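PDB 1X10: pyrrolidone-carboxylate peptidase from Pyrococcus furiosus, which removes N-terminal pyroglutamyl (5-oxoprolyl) groups from polypeptides as a thiol peptidase, provided the next residue is generally not proline. Local coordinates for residues M1-T6 with P61-H66; R80-A85 with V145-L150; Y169-I174 with P184-Y189; I16-R21 with I165-I170. The protein carries 3 engineered substitutions. All blocks are in the same frame, centred on the assembly; numbering follows the deposited sequence.

How the interactions relate
Interactions 1, 2 and 4 all reach one mixed beta sheet; interaction 3 lies in the loops that follow strand 161-167. Strand 63-69 of interaction 1 also neighbours strand 161-167 of interaction 4, where Ile165 N bonds to His66 O. Interactions 1 and 2, centres about 15 Å apart, meet where His66 NE2 approaches Ser149 OG. Along the chain, 1 closes before 2 opens, 1 and 4 alternate, and 2 is nested inside the loop closed by 4. Interaction 3, its centre about 9 Å from that of 4, shares Tyr169 and Ile170 with it. Strands 76-83 and 161-167 and helix 141-156 thus bring together Glu79, His166 and Ser142, the last an engineered residue at an active-site position.

Interaction 1 (M1-T6 with P61-H66); sequences MKVLVT and PDIAIH
Strands 2-6 and 63-66 are neighbouring parallel strands of the central sheet; strand 34-41 flanks 2-8 on its other side, and helix 47-59 makes the beta-alpha-beta crossover from 34-41 to 63-69. Their axes run 4.8 Å apart and 13° from parallel. Leu4 bonds through both N and O: its N donates to Ile63 O at 2.8 Å, and its O accepts from Ile65 N at 2.8 Å. Thr6 N continues the pattern to Ile65 O. At the start of the pair Lys2 O takes Asp62 N and, more weakly, Ile63 N, while Lys2 N gives a nearly straight bond to the anti lone pair of Asp62 OD2 (2.9 Å). A water accepts from Lys2 NZ and donates to the same OD2, joining two opposite charges whose atoms are not in direct contact.

Among the apolar groups, Leu4 CB lies alongside the Pro61 ring and presses unusually close to its CG, 3.4 Å away, on the face covered by helix 47-59. On the other face Val3 CG2 lies beside Ile63 CB, and helix 189-206 packs over Val5, Ile63 and Ile65. His66 is held at both ring nitrogens, NE2 by Ser149. With Thr6 OG1 set between its backbone N and carbonyl carbon (chi1 66°), the hydroxyl lies at the edge of the His66 ring, in its plane, 2.8 Å from His66 ND1.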
loop_
_atom_site.group_PDB
_atom_site.type_symbol
_atom_site.label_atom_id
_atom_site.label_comp_id
_atom_site.label_asym_id
_atom_site.label_seq_id
_atom_site.Cartn_x
_atom_site.Cartn_y
_atom_site.Cartn_z
ATOM N N MET A 1 0.079 23.119 -36.762
ATOM C CA MET A 1 -0.242 22.231 -35.612
ATOM C C MET A 1 0.154 22.882 -34.300
ATOM O O MET A 1 1.296 23.297 -34.126
ATOM C CB MET A 1 0.483 20.894 -35.759
ATOM C CG MET A 1 -0.330 19.841 -36.478
ATOM S SD MET A 1 -1.681 19.263 -35.452
ATOM C CE MET A 1 -1.128 17.599 -35.118
ATOM N N LYS A 2 -0.801 22.971 -33.380
ATOM C CA LYS A 2 -0.550 23.571 -32.082
ATOM C C LYS A 2 -0.957 22.634 -30.953
ATOM O O LYS A 2 -2.018 22.006 -30.999
ATOM C CB LYS A 2 -1.298 24.899 -31.955
ATOM C CG LYS A 2 -0.824 25.961 -32.935
ATOM C CD LYS A 2 -1.453 27.314 -32.649
ATOM C CE LYS A 2 -2.952 27.293 -32.876
ATOM N NZ LYS A 2 -3.299 26.965 -34.290
ATOM N N VAL A 3 -0.097 22.550 -29.944
ATOM C CA VAL A 3 -0.335 21.695 -28.788
ATOM C C VAL A 3 -0.346 22.521 -27.509
ATOM O O VAL A 3 0.538 23.352 -27.294
ATOM C CB VAL A 3 0.770 20.625 -28.646
ATOM C CG1 VAL A 3 0.550 19.809 -27.381
ATOM C CG2 VAL A 3 0.786 19.725 -29.874
ATOM N N LEU A 4 -1.358 22.302 -26.674
ATOM C CA LEU A 4 -1.452 23.000 -25.404
ATOM C C LEU A 4 -1.219 21.991 -24.292
ATOM O O LEU A 4 -1.882 20.952 -24.227
ATOM C CB LEU A 4 -2.833 23.638 -25.205
ATOM C CG LEU A 4 -3.098 24.138 -23.772
ATOM C CD1 LEU A 4 -2.141 25.267 -23.434
ATOM C CD2 LEU A 4 -4.546 24.613 -23.629
ATOM N N VAL A 5 -0.257 22.292 -23.434
ATOM C CA VAL A 5 0.043 21.447 -22.293
ATOM C C VAL A 5 -0.209 22.319 -21.074
ATOM O O VAL A 5 0.241 23.468 -21.031
ATOM C CB VAL A 5 1.527 21.003 -22.266
ATOM C CG1 VAL A 5 1.806 20.195 -21.008
ATOM C CG2 VAL A 5 1.851 20.179 -23.497
ATOM N N THR A 6 -0.954 21.801 -20.102
ATOM C CA THR A 6 -1.192 22.567 -18.889
ATOM C C THR A 6 -0.708 21.793 -17.675
ATOM O O THR A 6 -0.596 20.564 -17.703
ATOM C CB THR A 6 -2.695 22.909 -18.672
ATOM O OG1 THR A 6 -3.440 21.705 -18.428
ATOM C CG2 THR A 6 -3.265 23.631 -19.890
ATOM N N PRO A 61 -5.829 25.079 -29.679
ATOM C CA PRO A 61 -4.935 23.939 -29.911
ATOM C C PRO A 61 -5.611 22.787 -30.639
ATOM O O PRO A 61 -6.824 22.601 -30.541
ATOM C CB PRO A 61 -4.522 23.514 -28.497
ATOM C CG PRO A 61 -4.980 24.636 -27.605
ATOM C CD PRO A 61 -6.205 25.154 -28.260
ATOM N N ASP A 62 -4.812 22.018 -31.368
ATOM C CA ASP A 62 -5.305 20.848 -32.085
ATOM C C ASP A 62 -5.290 19.699 -31.087
ATOM O O ASP A 62 -6.101 18.772 -31.158
ATOM C CB ASP A 62 -4.376 20.514 -33.251
ATOM C CG ASP A 62 -4.405 21.567 -34.328
ATOM O OD1 ASP A 62 -5.404 21.615 -35.078
ATOM O OD2 ASP A 62 -3.435 22.352 -34.409
ATOM N N ILE A 63 -4.343 19.778 -30.157
ATOM C CA ILE A 63 -4.162 18.767 -29.120
ATOM C C ILE A 63 -3.998 19.426 -27.755
ATOM O O ILE A 63 -3.246 20.393 -27.610
ATOM C CB ILE A 63 -2.893 17.923 -29.383
ATOM C CG1 ILE A 63 -3.011 17.206 -30.732
ATOM C CG2 ILE A 63 -2.679 16.929 -28.236
ATOM C CD1 ILE A 63 -1.731 16.502 -31.167
ATOM N N ALA A 64 -4.700 18.895 -26.759
ATOM C CA ALA A 64 -4.614 19.420 -25.407
ATOM C C ALA A 64 -4.258 18.284 -24.462
ATOM O O ALA A 64 -4.969 17.273 -24.385
ATOM C CB ALA A 64 -5.943 20.047 -24.986
ATOM N N ILE A 65 -3.144 18.443 -23.762
ATOM C CA ILE A 65 -2.706 17.444 -22.800
ATOM C C ILE A 65 -2.569 18.147 -21.459
ATOM O O ILE A 65 -1.671 18.965 -21.260
ATOM C CB ILE A 65 -1.370 16.812 -23.212
ATOM C CG1 ILE A 65 -1.562 16.024 -24.513
ATOM C CG2 ILE A 65 -0.872 15.881 -22.100
ATOM C CD1 ILE A 65 -0.291 15.404 -25.064
ATOM N N HIS A 66 -3.494 17.835 -20.558
ATOM C CA HIS A 66 -3.536 18.427 -19.232
ATOM C C HIS A 66 -2.816 17.493 -18.267
ATOM O O HIS A 66 -3.090 16.293 -18.228
ATOM C CB HIS A 66 -4.998 18.644 -18.834
ATOM C CG HIS A 66 -5.768 19.448 -19.840
ATOM N ND1 HIS A 66 -5.544 20.793 -20.043
ATOM C CD2 HIS A 66 -6.699 19.081 -20.754
ATOM C CE1 HIS A 66 -6.301 21.219 -21.041
ATOM N NE2 HIS A 66 -7.010 20.200 -21.491
HETATM O O HOH W 1 -3.907 24.713 -35.623
#

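Interaction 2 (R80-A85 with V145-L150); sequences RIAVNA and VMYLSL
Apolar contacts centre on Ala82, whose methyl points at the helix and meets three of its side chains. Ala82 CB lies 3.6 Å from Met146 CG, 3.9 Å from Tyr147 CB and 3.8 Å from Leu150 CD1. The backbone is as near, with Tyr147 CA 3.6 Å from the same methyl. Met146 stretches out fully, CG anti to the backbone N (chi1 -176°), and brings its CE against the Ile81 backbone, 3.6 Å from Ile81 C.

Strand 81-83 crosses helix 145-150 at 99°, with axes 7.1 Å apart, where helix 141-156 packs across the central sheet. Met146 sits close to the active-site Glu79. The second subunit faces the other side of the strand, where Val83 packs on its Ile81 and Arg80 forms salt bridges to its Asp87 and Asp100.

Stacking dominates at the strand's end. The Asn84 amide stacks over the CZ-OH end of Tyr147, planes 14° apart, and Asn84 CB is 3.5 Å from Tyr147 CE1. Asn84 ND2 and Tyr147 OH, 3.4 Å apart, meet at a poor angle and are not bonded. Asn84 CA stands above the same ring, offset toward its rim, whereas Ala82 O comes in at the ring edge.

Polar ends find partners elsewhere: Asn84, the centre of an inverse gamma turn, offers OD1 to the backbone N of Ile103 and Val104, and Tyr147 OH bonds to Pro108 O.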
loop_
_atom_site.group_PDB
_atom_site.type_symbol
_atom_site.label_atom_id
_atom_site.label_comp_id
_atom_site.label_asym_id
_atom_site.label_seq_id
_atom_site.Cartn_x
_atom_site.Cartn_y
_atom_site.Cartn_z
ATOM N N ARG A 80 -8.364 7.546 -18.712
ATOM C CA ARG A 80 -9.258 7.031 -19.734
ATOM C C ARG A 80 -10.564 7.805 -19.824
ATOM O O ARG A 80 -11.116 7.986 -20.912
ATOM C CB ARG A 80 -9.576 5.566 -19.434
ATOM C CG ARG A 80 -10.488 4.883 -20.440
ATOM C CD ARG A 80 -10.645 3.409 -20.082
ATOM N NE ARG A 80 -10.253 2.558 -21.199
ATOM C CZ ARG A 80 -9.413 1.537 -21.108
ATOM N NH1 ARG A 80 -8.862 1.224 -19.945
ATOM N NH2 ARG A 80 -9.125 0.830 -22.186
ATOM N N ILE A 81 -11.037 8.290 -18.682
ATOM C CA ILE A 81 -12.326 8.968 -18.653
ATOM C C ILE A 81 -12.463 10.165 -17.707
ATOM O O ILE A 81 -11.889 10.189 -16.610
ATOM C CB ILE A 81 -13.410 7.924 -18.302
ATOM C CG1 ILE A 81 -14.814 8.516 -18.435
ATOM C CG2 ILE A 81 -13.187 7.421 -16.885
ATOM C CD1 ILE A 81 -15.908 7.488 -18.168
ATOM N N ALA A 82 -13.232 11.151 -18.156
ATOM C CA ALA A 82 -13.525 12.360 -17.386
ATOM C C ALA A 82 -15.001 12.264 -16.992
ATOM O O ALA A 82 -15.856 11.976 -17.830
ATOM C CB ALA A 82 -13.286 13.610 -18.240
ATOM N N VAL A 83 -15.298 12.516 -15.722
ATOM C CA VAL A 83 -16.666 12.409 -15.227
ATOM C C VAL A 83 -17.308 13.753 -14.876
ATOM O O VAL A 83 -16.675 14.624 -14.281
ATOM C CB VAL A 83 -16.700 11.497 -14.003
ATOM C CG1 VAL A 83 -16.254 10.084 -14.396
ATOM C CG2 VAL A 83 -15.768 12.032 -12.962
ATOM N N ASN A 84 -18.578 13.904 -15.233
ATOM C CA ASN A 84 -19.297 15.150 -14.988
ATOM C C ASN A 84 -19.729 15.290 -13.532
ATOM O O ASN A 84 -20.923 15.297 -13.227
ATOM C CB ASN A 84 -20.515 15.227 -15.909
ATOM C CG ASN A 84 -21.135 16.612 -15.948
ATOM O OD1 ASN A 84 -20.599 17.568 -15.372
ATOM N ND2 ASN A 84 -22.264 16.733 -16.637
ATOM N N ALA A 85 -18.756 15.407 -12.636
ATOM C CA ALA A 85 -19.063 15.540 -11.220
ATOM C C ALA A 85 -17.913 16.130 -10.428
ATOM O O ALA A 85 -16.739 15.974 -10.782
ATOM C CB ALA A 85 -19.442 14.175 -10.632
ATOM N N VAL A 145 -10.796 19.880 -15.000
ATOM C CA VAL A 145 -10.221 20.404 -16.234
ATOM C C VAL A 145 -10.291 19.377 -17.366
ATOM O O VAL A 145 -10.545 19.731 -18.518
ATOM C CB VAL A 145 -8.754 20.847 -16.029
ATOM C CG1 VAL A 145 -8.701 22.036 -15.081
ATOM C CG2 VAL A 145 -7.938 19.699 -15.478
ATOM N N MET A 146 -10.073 18.105 -17.042
ATOM C CA MET A 146 -10.139 17.065 -18.064
ATOM C C MET A 146 -11.520 17.051 -18.720
ATOM O O MET A 146 -11.635 16.972 -19.946
ATOM C CB MET A 146 -9.851 15.689 -17.454
ATOM C CG MET A 146 -9.815 14.562 -18.487
ATOM S SD MET A 146 -9.661 12.922 -17.737
ATOM C CE MET A 146 -9.709 11.891 -19.228
ATOM N N TYR A 147 -12.565 17.135 -17.901
ATOM C CA TYR A 147 -13.931 17.120 -18.405
ATOM C C TYR A 147 -14.247 18.356 -19.249
ATOM O O TYR A 147 -14.799 18.244 -20.344
ATOM C CB TYR A 147 -14.934 17.022 -17.242
ATOM C CG TYR A 147 -16.367 16.886 -17.711
ATOM C CD1 TYR A 147 -16.916 15.632 -17.989
ATOM C CD2 TYR A 147 -17.145 18.017 -17.968
ATOM C CE1 TYR A 147 -18.193 15.505 -18.514
ATOM C CE2 TYR A 147 -18.427 17.902 -18.503
ATOM C CZ TYR A 147 -18.945 16.644 -18.777
ATOM O OH TYR A 147 -20.194 16.527 -19.344
ATOM N N LEU A 148 -13.907 19.531 -18.731
ATOM C CA LEU A 148 -14.166 20.778 -19.440
ATOM C C LEU A 148 -13.448 20.812 -20.786
ATOM O O LEU A 148 -13.988 21.305 -21.776
ATOM C CB LEU A 148 -13.734 21.976 -18.581
ATOM C CG LEU A 148 -14.642 22.256 -17.377
ATOM C CD1 LEU A 148 -13.965 23.232 -16.406
ATOM C CD2 LEU A 148 -15.965 22.821 -17.880
ATOM N N SER A 149 -12.235 20.277 -20.832
ATOM C CA SER A 149 -11.484 20.267 -22.083
ATOM C C SER A 149 -12.177 19.364 -23.101
ATOM O O SER A 149 -12.370 19.743 -24.265
ATOM C CB SER A 149 -10.047 19.791 -21.837
ATOM O OG SER A 149 -9.255 19.922 -23.007
ATOM N N LEU A 150 -12.567 18.171 -22.664
ATOM C CA LEU A 150 -13.240 17.233 -23.555
ATOM C C LEU A 150 -14.616 17.752 -23.981
ATOM O O LEU A 150 -15.048 17.516 -25.111
ATOM C CB LEU A 150 -13.365 15.861 -22.882
ATOM C CG LEU A 150 -12.052 15.078 -22.851
ATOM C CD1 LEU A 150 -12.149 13.923 -21.871
ATOM C CD2 LEU A 150 -11.725 14.588 -24.255
#

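Interaction 3 (Y169-I174 with P184-Y189); sequences YIPEQI and PPSMSY. Engineered in segment 184-189: Ser188 (natural residue Cys).
Tyr169 O, pointing almost straight at its donor, accepts the backbone N of Met187 at 2.9 Å, and Met187 O receives a CA-H...O contact from Ile170 CA at 3.3 Å. This bond and the weaker contact tie together two loop segments flanking helix 175-178, the first following strand 161-167 of the sheet and the second leading into helix 189-206. A water completes the backbone link, accepting from Tyr169 N and donating to Pro185 O.

The side chains meet in two apolar clusters. In the first, Pro184 CG touches both Tyr169 CE2 (3.8 Å) and Ile174 CD1 (3.6 Å); Ile174 slides past the proline in the opposite direction, and Pro185 O lies at the edge of the Tyr169 ring, in its plane. Ser186 CB is 3.7 Å from Ile174 CG1 and equally far from Pro171 N. In the second cluster Ile170 CG2, anti to the carbonyl carbon, is turned toward the start of the helix and lies 3.7 Å from Tyr189 CA. Tyr189 bonds through OH to Asp25 and makes a cation-pi contact with Arg21.

Pro130 of the third subunit packs on Pro171, Ile174 and Ser186 within the tetramer. Ser188, an engineered replacement for the interchain disulfide cysteine, occupies the N-cap of helix 189-206, its OG bonding to Met191 N. Within 169-174, Gln173 OE1 accepts Ile170 N on an in-plane lone pair, 3.1 Å away.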
loop_
_atom_site.group_PDB
_atom_site.type_symbol
_atom_site.label_atom_id
_atom_site.label_comp_id
_atom_site.label_asym_id
_atom_site.label_seq_id
_atom_site.Cartn_x
_atom_site.Cartn_y
_atom_site.Cartn_z
ATOM N N TYR A 169 4.617 11.962 -7.251
ATOM C CA TYR A 169 5.383 12.991 -6.553
ATOM C C TYR A 169 6.792 12.856 -7.126
ATOM O O TYR A 169 7.177 11.762 -7.543
ATOM C CB TYR A 169 5.540 12.645 -5.072
ATOM C CG TYR A 169 4.400 12.960 -4.143
ATOM C CD1 TYR A 169 3.976 14.276 -3.941
ATOM C CD2 TYR A 169 3.825 11.954 -3.367
ATOM C CE1 TYR A 169 3.011 14.579 -2.978
ATOM C CE2 TYR A 169 2.872 12.246 -2.401
ATOM C CZ TYR A 169 2.473 13.555 -2.209
ATOM O OH TYR A 169 1.554 13.838 -1.229
ATOM N N ILE A 170 7.563 13.942 -7.159
ATOM C CA ILE A 170 8.953 13.800 -7.571
ATOM C C ILE A 170 9.653 13.598 -6.219
ATOM O O ILE A 170 9.134 14.031 -5.186
ATOM C CB ILE A 170 9.512 15.044 -8.309
ATOM C CG1 ILE A 170 9.313 16.313 -7.485
ATOM C CG2 ILE A 170 8.847 15.165 -9.672
ATOM C CD1 ILE A 170 9.961 17.538 -8.123
ATOM N N PRO A 171 10.817 12.923 -6.202
ATOM C CA PRO A 171 11.583 12.639 -4.977
ATOM C C PRO A 171 11.692 13.711 -3.892
ATOM O O PRO A 171 11.465 13.423 -2.717
ATOM C CB PRO A 171 12.949 12.219 -5.517
ATOM C CG PRO A 171 12.572 11.500 -6.787
ATOM C CD PRO A 171 11.553 12.452 -7.391
ATOM N N GLU A 172 12.040 14.937 -4.266
ATOM C CA GLU A 172 12.185 15.995 -3.270
ATOM C C GLU A 172 10.919 16.258 -2.459
ATOM O O GLU A 172 10.992 16.779 -1.345
ATOM C CB GLU A 172 12.652 17.292 -3.929
ATOM C CG GLU A 172 11.764 17.776 -5.054
ATOM C CD GLU A 172 12.375 18.944 -5.798
ATOM O OE1 GLU A 172 12.191 20.102 -5.358
ATOM O OE2 GLU A 172 13.055 18.697 -6.818
ATOM N N GLN A 173 9.764 15.892 -3.007
ATOM C CA GLN A 173 8.500 16.105 -2.307
ATOM C C GLN A 173 8.270 15.064 -1.210
ATOM O O GLN A 173 7.400 15.236 -0.357
ATOM C CB GLN A 173 7.331 16.053 -3.293
ATOM C CG GLN A 173 7.291 17.200 -4.292
ATOM C CD GLN A 173 6.060 17.143 -5.173
ATOM O OE1 GLN A 173 5.951 16.286 -6.051
ATOM N NE2 GLN A 173 5.113 18.049 -4.933
ATOM N N ILE A 174 9.048 13.986 -1.242
ATOM C CA ILE A 174 8.908 12.906 -0.269
ATOM C C ILE A 174 9.639 13.174 1.050
ATOM O O ILE A 174 9.234 12.687 2.111
ATOM C CB ILE A 174 9.442 11.569 -0.850
ATOM C CG1 ILE A 174 8.780 11.278 -2.201
ATOM C CG2 ILE A 174 9.183 10.429 0.128
ATOM C CD1 ILE A 174 7.272 11.183 -2.153
ATOM N N PRO A 184 5.479 7.638 0.491
ATOM C CA PRO A 184 4.804 7.425 -0.790
ATOM C C PRO A 184 5.799 7.276 -1.947
ATOM O O PRO A 184 6.955 7.700 -1.852
ATOM C CB PRO A 184 3.920 8.665 -0.924
ATOM C CG PRO A 184 4.690 9.708 -0.195
ATOM C CD PRO A 184 5.194 8.981 1.024
ATOM N N PRO A 185 5.358 6.668 -3.055
ATOM C CA PRO A 185 6.196 6.454 -4.238
ATOM C C PRO A 185 6.539 7.784 -4.893
ATOM O O PRO A 185 5.864 8.786 -4.666
ATOM C CB PRO A 185 5.308 5.603 -5.148
ATOM C CG PRO A 185 4.330 4.964 -4.214
ATOM C CD PRO A 185 4.026 6.076 -3.251
ATOM N N SER A 186 7.592 7.791 -5.700
ATOM C CA SER A 186 7.999 8.995 -6.411
ATOM C C SER A 186 8.616 8.603 -7.749
ATOM O O SER A 186 8.936 7.435 -7.978
ATOM C CB SER A 186 8.998 9.819 -5.576
ATOM O OG SER A 186 10.174 9.090 -5.251
ATOM N N MET A 187 8.757 9.583 -8.633
ATOM C CA MET A 187 9.336 9.379 -9.958
ATOM C C MET A 187 10.087 10.660 -10.299
ATOM O O MET A 187 9.580 11.758 -10.073
ATOM C CB MET A 187 8.233 9.108 -10.991
ATOM C CG MET A 187 8.752 8.883 -12.416
ATOM S SD MET A 187 7.460 8.342 -13.568
ATOM C CE MET A 187 7.420 6.576 -13.218
ATOM N N SER A 188 11.295 10.524 -10.835
ATOM C CA SER A 188 12.111 11.696 -11.149
ATOM C C SER A 188 11.393 12.732 -12.004
ATOM O O SER A 188 10.541 12.396 -12.830
ATOM C CB SER A 188 13.398 11.275 -11.861
ATOM O OG SER A 188 13.131 10.924 -13.209
ATOM N N TYR A 189 11.747 13.998 -11.809
ATOM C CA TYR A 189 11.152 15.068 -12.590
ATOM C C TYR A 189 11.482 14.851 -14.067
ATOM O O TYR A 189 10.635 15.044 -14.944
ATOM C CB TYR A 189 11.699 16.429 -12.160
ATOM C CG TYR A 189 11.201 17.533 -13.055
ATOM C CD1 TYR A 189 9.882 17.976 -12.972
ATOM C CD2 TYR A 189 12.013 18.059 -14.061
ATOM C CE1 TYR A 189 9.376 18.907 -13.874
ATOM C CE2 TYR A 189 11.517 18.993 -14.972
ATOM C CZ TYR A 189 10.198 19.407 -14.876
ATOM O OH TYR A 189 9.693 20.290 -15.799
HETATM O O HOH W 2 3.444 9.604 -5.766
#

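Interaction 4 (I16-R21 with I165-I170); sequences INPTER and IHVPYI
Asn17 OD1 is gripped twice by Thr19, in an N-cap at the start of helix 18-26 that sets the helix end against the end of strand 165-167. Thr19 OG1 donates at 2.6 Å from well above the plane of the Asn17 side-chain amide, and Thr19 N donates to the same OD1 at 3.0 Å, tilted less from that plane; both come from the same face. The hydroxyl also bonds to Phe8 N, and Asn17 ND2 to Glu9 O, anchoring the turn to the end of the first strand and the loop after it.

Holding OG1 at the cap leaves Thr19 CG2 anti to its carbonyl carbon, directed to Val167 CG2 at 3.8 Å. Pro18 touches both strand and loop: its CG reaches Val167 CG2 at 4.1 Å, while its CB lies 3.7 Å from Ile170 CG2, each pair sliding past in opposite directions. His166, the neighbouring strand residue, belongs to the active site, with ND1 bonded to Glu79 OE1 and NE2 to OG of Ser142, an engineered residue at an active-site position. Beyond the proline, Ile16 and Ile170 cross at about a right angle, their CD1 methyls 3.7 Å apart.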
loop_
_atom_site.group_PDB
_atom_site.type_symbol
_atom_site.label_atom_id
_atom_site.label_comp_id
_atom_site.label_asym_id
_atom_site.label_seq_id
_atom_site.Cartn_x
_atom_site.Cartn_y
_atom_site.Cartn_z
ATOM N N ILE A 16 5.506 22.642 -3.817
ATOM C CA ILE A 16 5.615 22.605 -5.269
ATOM C C ILE A 16 4.662 21.609 -5.916
ATOM O O ILE A 16 4.090 20.738 -5.260
ATOM C CB ILE A 16 7.036 22.219 -5.733
ATOM C CG1 ILE A 16 7.283 20.737 -5.447
ATOM C CG2 ILE A 16 8.079 23.083 -5.025
ATOM C CD1 ILE A 16 8.566 20.196 -6.045
ATOM N N ASN A 17 4.503 21.771 -7.223
ATOM C CA ASN A 17 3.689 20.891 -8.040
ATOM C C ASN A 17 4.574 20.697 -9.263
ATOM O O ASN A 17 4.785 21.627 -10.038
ATOM C CB ASN A 17 2.372 21.559 -8.447
ATOM C CG ASN A 17 1.442 20.598 -9.160
ATOM O OD1 ASN A 17 1.886 19.786 -9.965
ATOM N ND2 ASN A 17 0.149 20.686 -8.866
ATOM N N PRO A 18 5.113 19.487 -9.445
ATOM C CA PRO A 18 5.979 19.233 -10.597
ATOM C C PRO A 18 5.360 19.538 -11.962
ATOM O O PRO A 18 6.084 19.822 -12.919
ATOM C CB PRO A 18 6.355 17.759 -10.429
ATOM C CG PRO A 18 5.165 17.183 -9.738
ATOM C CD PRO A 18 4.854 18.242 -8.698
ATOM N N THR A 19 4.034 19.494 -12.059
ATOM C CA THR A 19 3.389 19.763 -13.346
ATOM C C THR A 19 3.474 21.240 -13.731
ATOM O O THR A 19 3.361 21.589 -14.903
ATOM C CB THR A 19 1.911 19.284 -13.363
ATOM O OG1 THR A 19 1.125 20.058 -12.450
ATOM C CG2 THR A 19 1.840 17.815 -12.974
ATOM N N GLU A 20 3.687 22.106 -12.745
ATOM C CA GLU A 20 3.831 23.528 -13.031
ATOM C C GLU A 20 5.142 23.704 -13.804
ATOM O O GLU A 20 5.196 24.419 -14.807
ATOM C CB GLU A 20 3.873 24.340 -11.733
ATOM C CG GLU A 20 4.289 25.792 -11.929
ATOM C CD GLU A 20 3.977 26.668 -10.724
ATOM O OE1 GLU A 20 4.119 26.195 -9.579
ATOM O OE2 GLU A 20 3.602 27.843 -10.922
ATOM N N ARG A 21 6.193 23.037 -13.336
ATOM C CA ARG A 21 7.497 23.106 -13.996
ATOM C C ARG A 21 7.436 22.483 -15.385
ATOM O O ARG A 21 8.043 22.986 -16.325
ATOM C CB ARG A 21 8.557 22.369 -13.181
ATOM C CG ARG A 21 9.140 23.158 -12.034
ATOM C CD ARG A 21 10.179 22.323 -11.293
ATOM N NE ARG A 21 11.320 21.967 -12.137
ATOM C CZ ARG A 21 12.298 21.148 -11.755
ATOM N NH1 ARG A 21 12.269 20.600 -10.548
ATOM N NH2 ARG A 21 13.313 20.882 -12.569
ATOM N N ILE A 165 -2.957 13.450 -18.036
ATOM C CA ILE A 165 -1.874 12.594 -17.571
ATOM C C ILE A 165 -1.501 12.981 -16.148
ATOM O O ILE A 165 -1.257 14.150 -15.861
ATOM C CB ILE A 165 -0.622 12.743 -18.461
ATOM C CG1 ILE A 165 -0.920 12.201 -19.860
ATOM C CG2 ILE A 165 0.565 12.007 -17.833
ATOM C CD1 ILE A 165 0.228 12.385 -20.840
ATOM N N HIS A 166 -1.478 12.001 -15.252
ATOM C CA HIS A 166 -1.105 12.266 -13.868
ATOM C C HIS A 166 0.315 11.766 -13.630
ATOM O O HIS A 166 0.701 10.711 -14.140
ATOM C CB HIS A 166 -2.060 11.554 -12.900
ATOM C CG HIS A 166 -3.214 12.398 -12.453
ATOM N ND1 HIS A 166 -4.518 12.118 -12.795
ATOM C CD2 HIS A 166 -3.259 13.509 -11.678
ATOM C CE1 HIS A 166 -5.319 13.016 -12.249
ATOM N NE2 HIS A 166 -4.581 13.871 -11.565
ATOM N N VAL A 167 1.089 12.521 -12.855
ATOM C CA VAL A 167 2.454 12.125 -12.542
ATOM C C VAL A 167 2.584 11.938 -11.036
ATOM O O VAL A 167 1.861 12.557 -10.259
ATOM C CB VAL A 167 3.491 13.188 -13.002
ATOM C CG1 VAL A 167 3.304 13.488 -14.491
ATOM C CG2 VAL A 167 3.364 14.461 -12.164
ATOM N N PRO A 168 3.499 11.059 -10.606
ATOM C CA PRO A 168 3.702 10.817 -9.177
ATOM C C PRO A 168 4.439 12.003 -8.565
ATOM O O PRO A 168 4.825 12.940 -9.268
ATOM C CB PRO A 168 4.581 9.563 -9.156
ATOM C CG PRO A 168 4.306 8.897 -10.481
ATOM C CD PRO A 168 4.228 10.070 -11.419
ATOM N N TYR A 169 4.617 11.962 -7.251
ATOM C CA TYR A 169 5.383 12.991 -6.553
ATOM C C TYR A 169 6.792 12.856 -7.126
ATOM O O TYR A 169 7.177 11.762 -7.543
ATOM C CB TYR A 169 5.540 12.645 -5.072
ATOM C CG TYR A 169 4.400 12.960 -4.143
ATOM C CD1 TYR A 169 3.976 14.276 -3.941
ATOM C CD2 TYR A 169 3.825 11.954 -3.367
ATOM C CE1 TYR A 169 3.011 14.579 -2.978
ATOM C CE2 TYR A 169 2.872 12.246 -2.401
ATOM C CZ TYR A 169 2.473 13.555 -2.209
ATOM O OH TYR A 169 1.554 13.838 -1.229
ATOM N N ILE A 170 7.563 13.942 -7.159
ATOM C CA ILE A 170 8.953 13.800 -7.571
ATOM C C ILE A 170 9.653 13.598 -6.219
ATOM O O ILE A 170 9.134 14.031 -5.186
ATOM C CB ILE A 170 9.512 15.044 -8.309
ATOM C CG1 ILE A 170 9.313 16.313 -7.485
ATOM C CG2 ILE A 170 8.847 15.165 -9.672
ATOM C CD1 ILE A 170 9.961 17.538 -8.123
#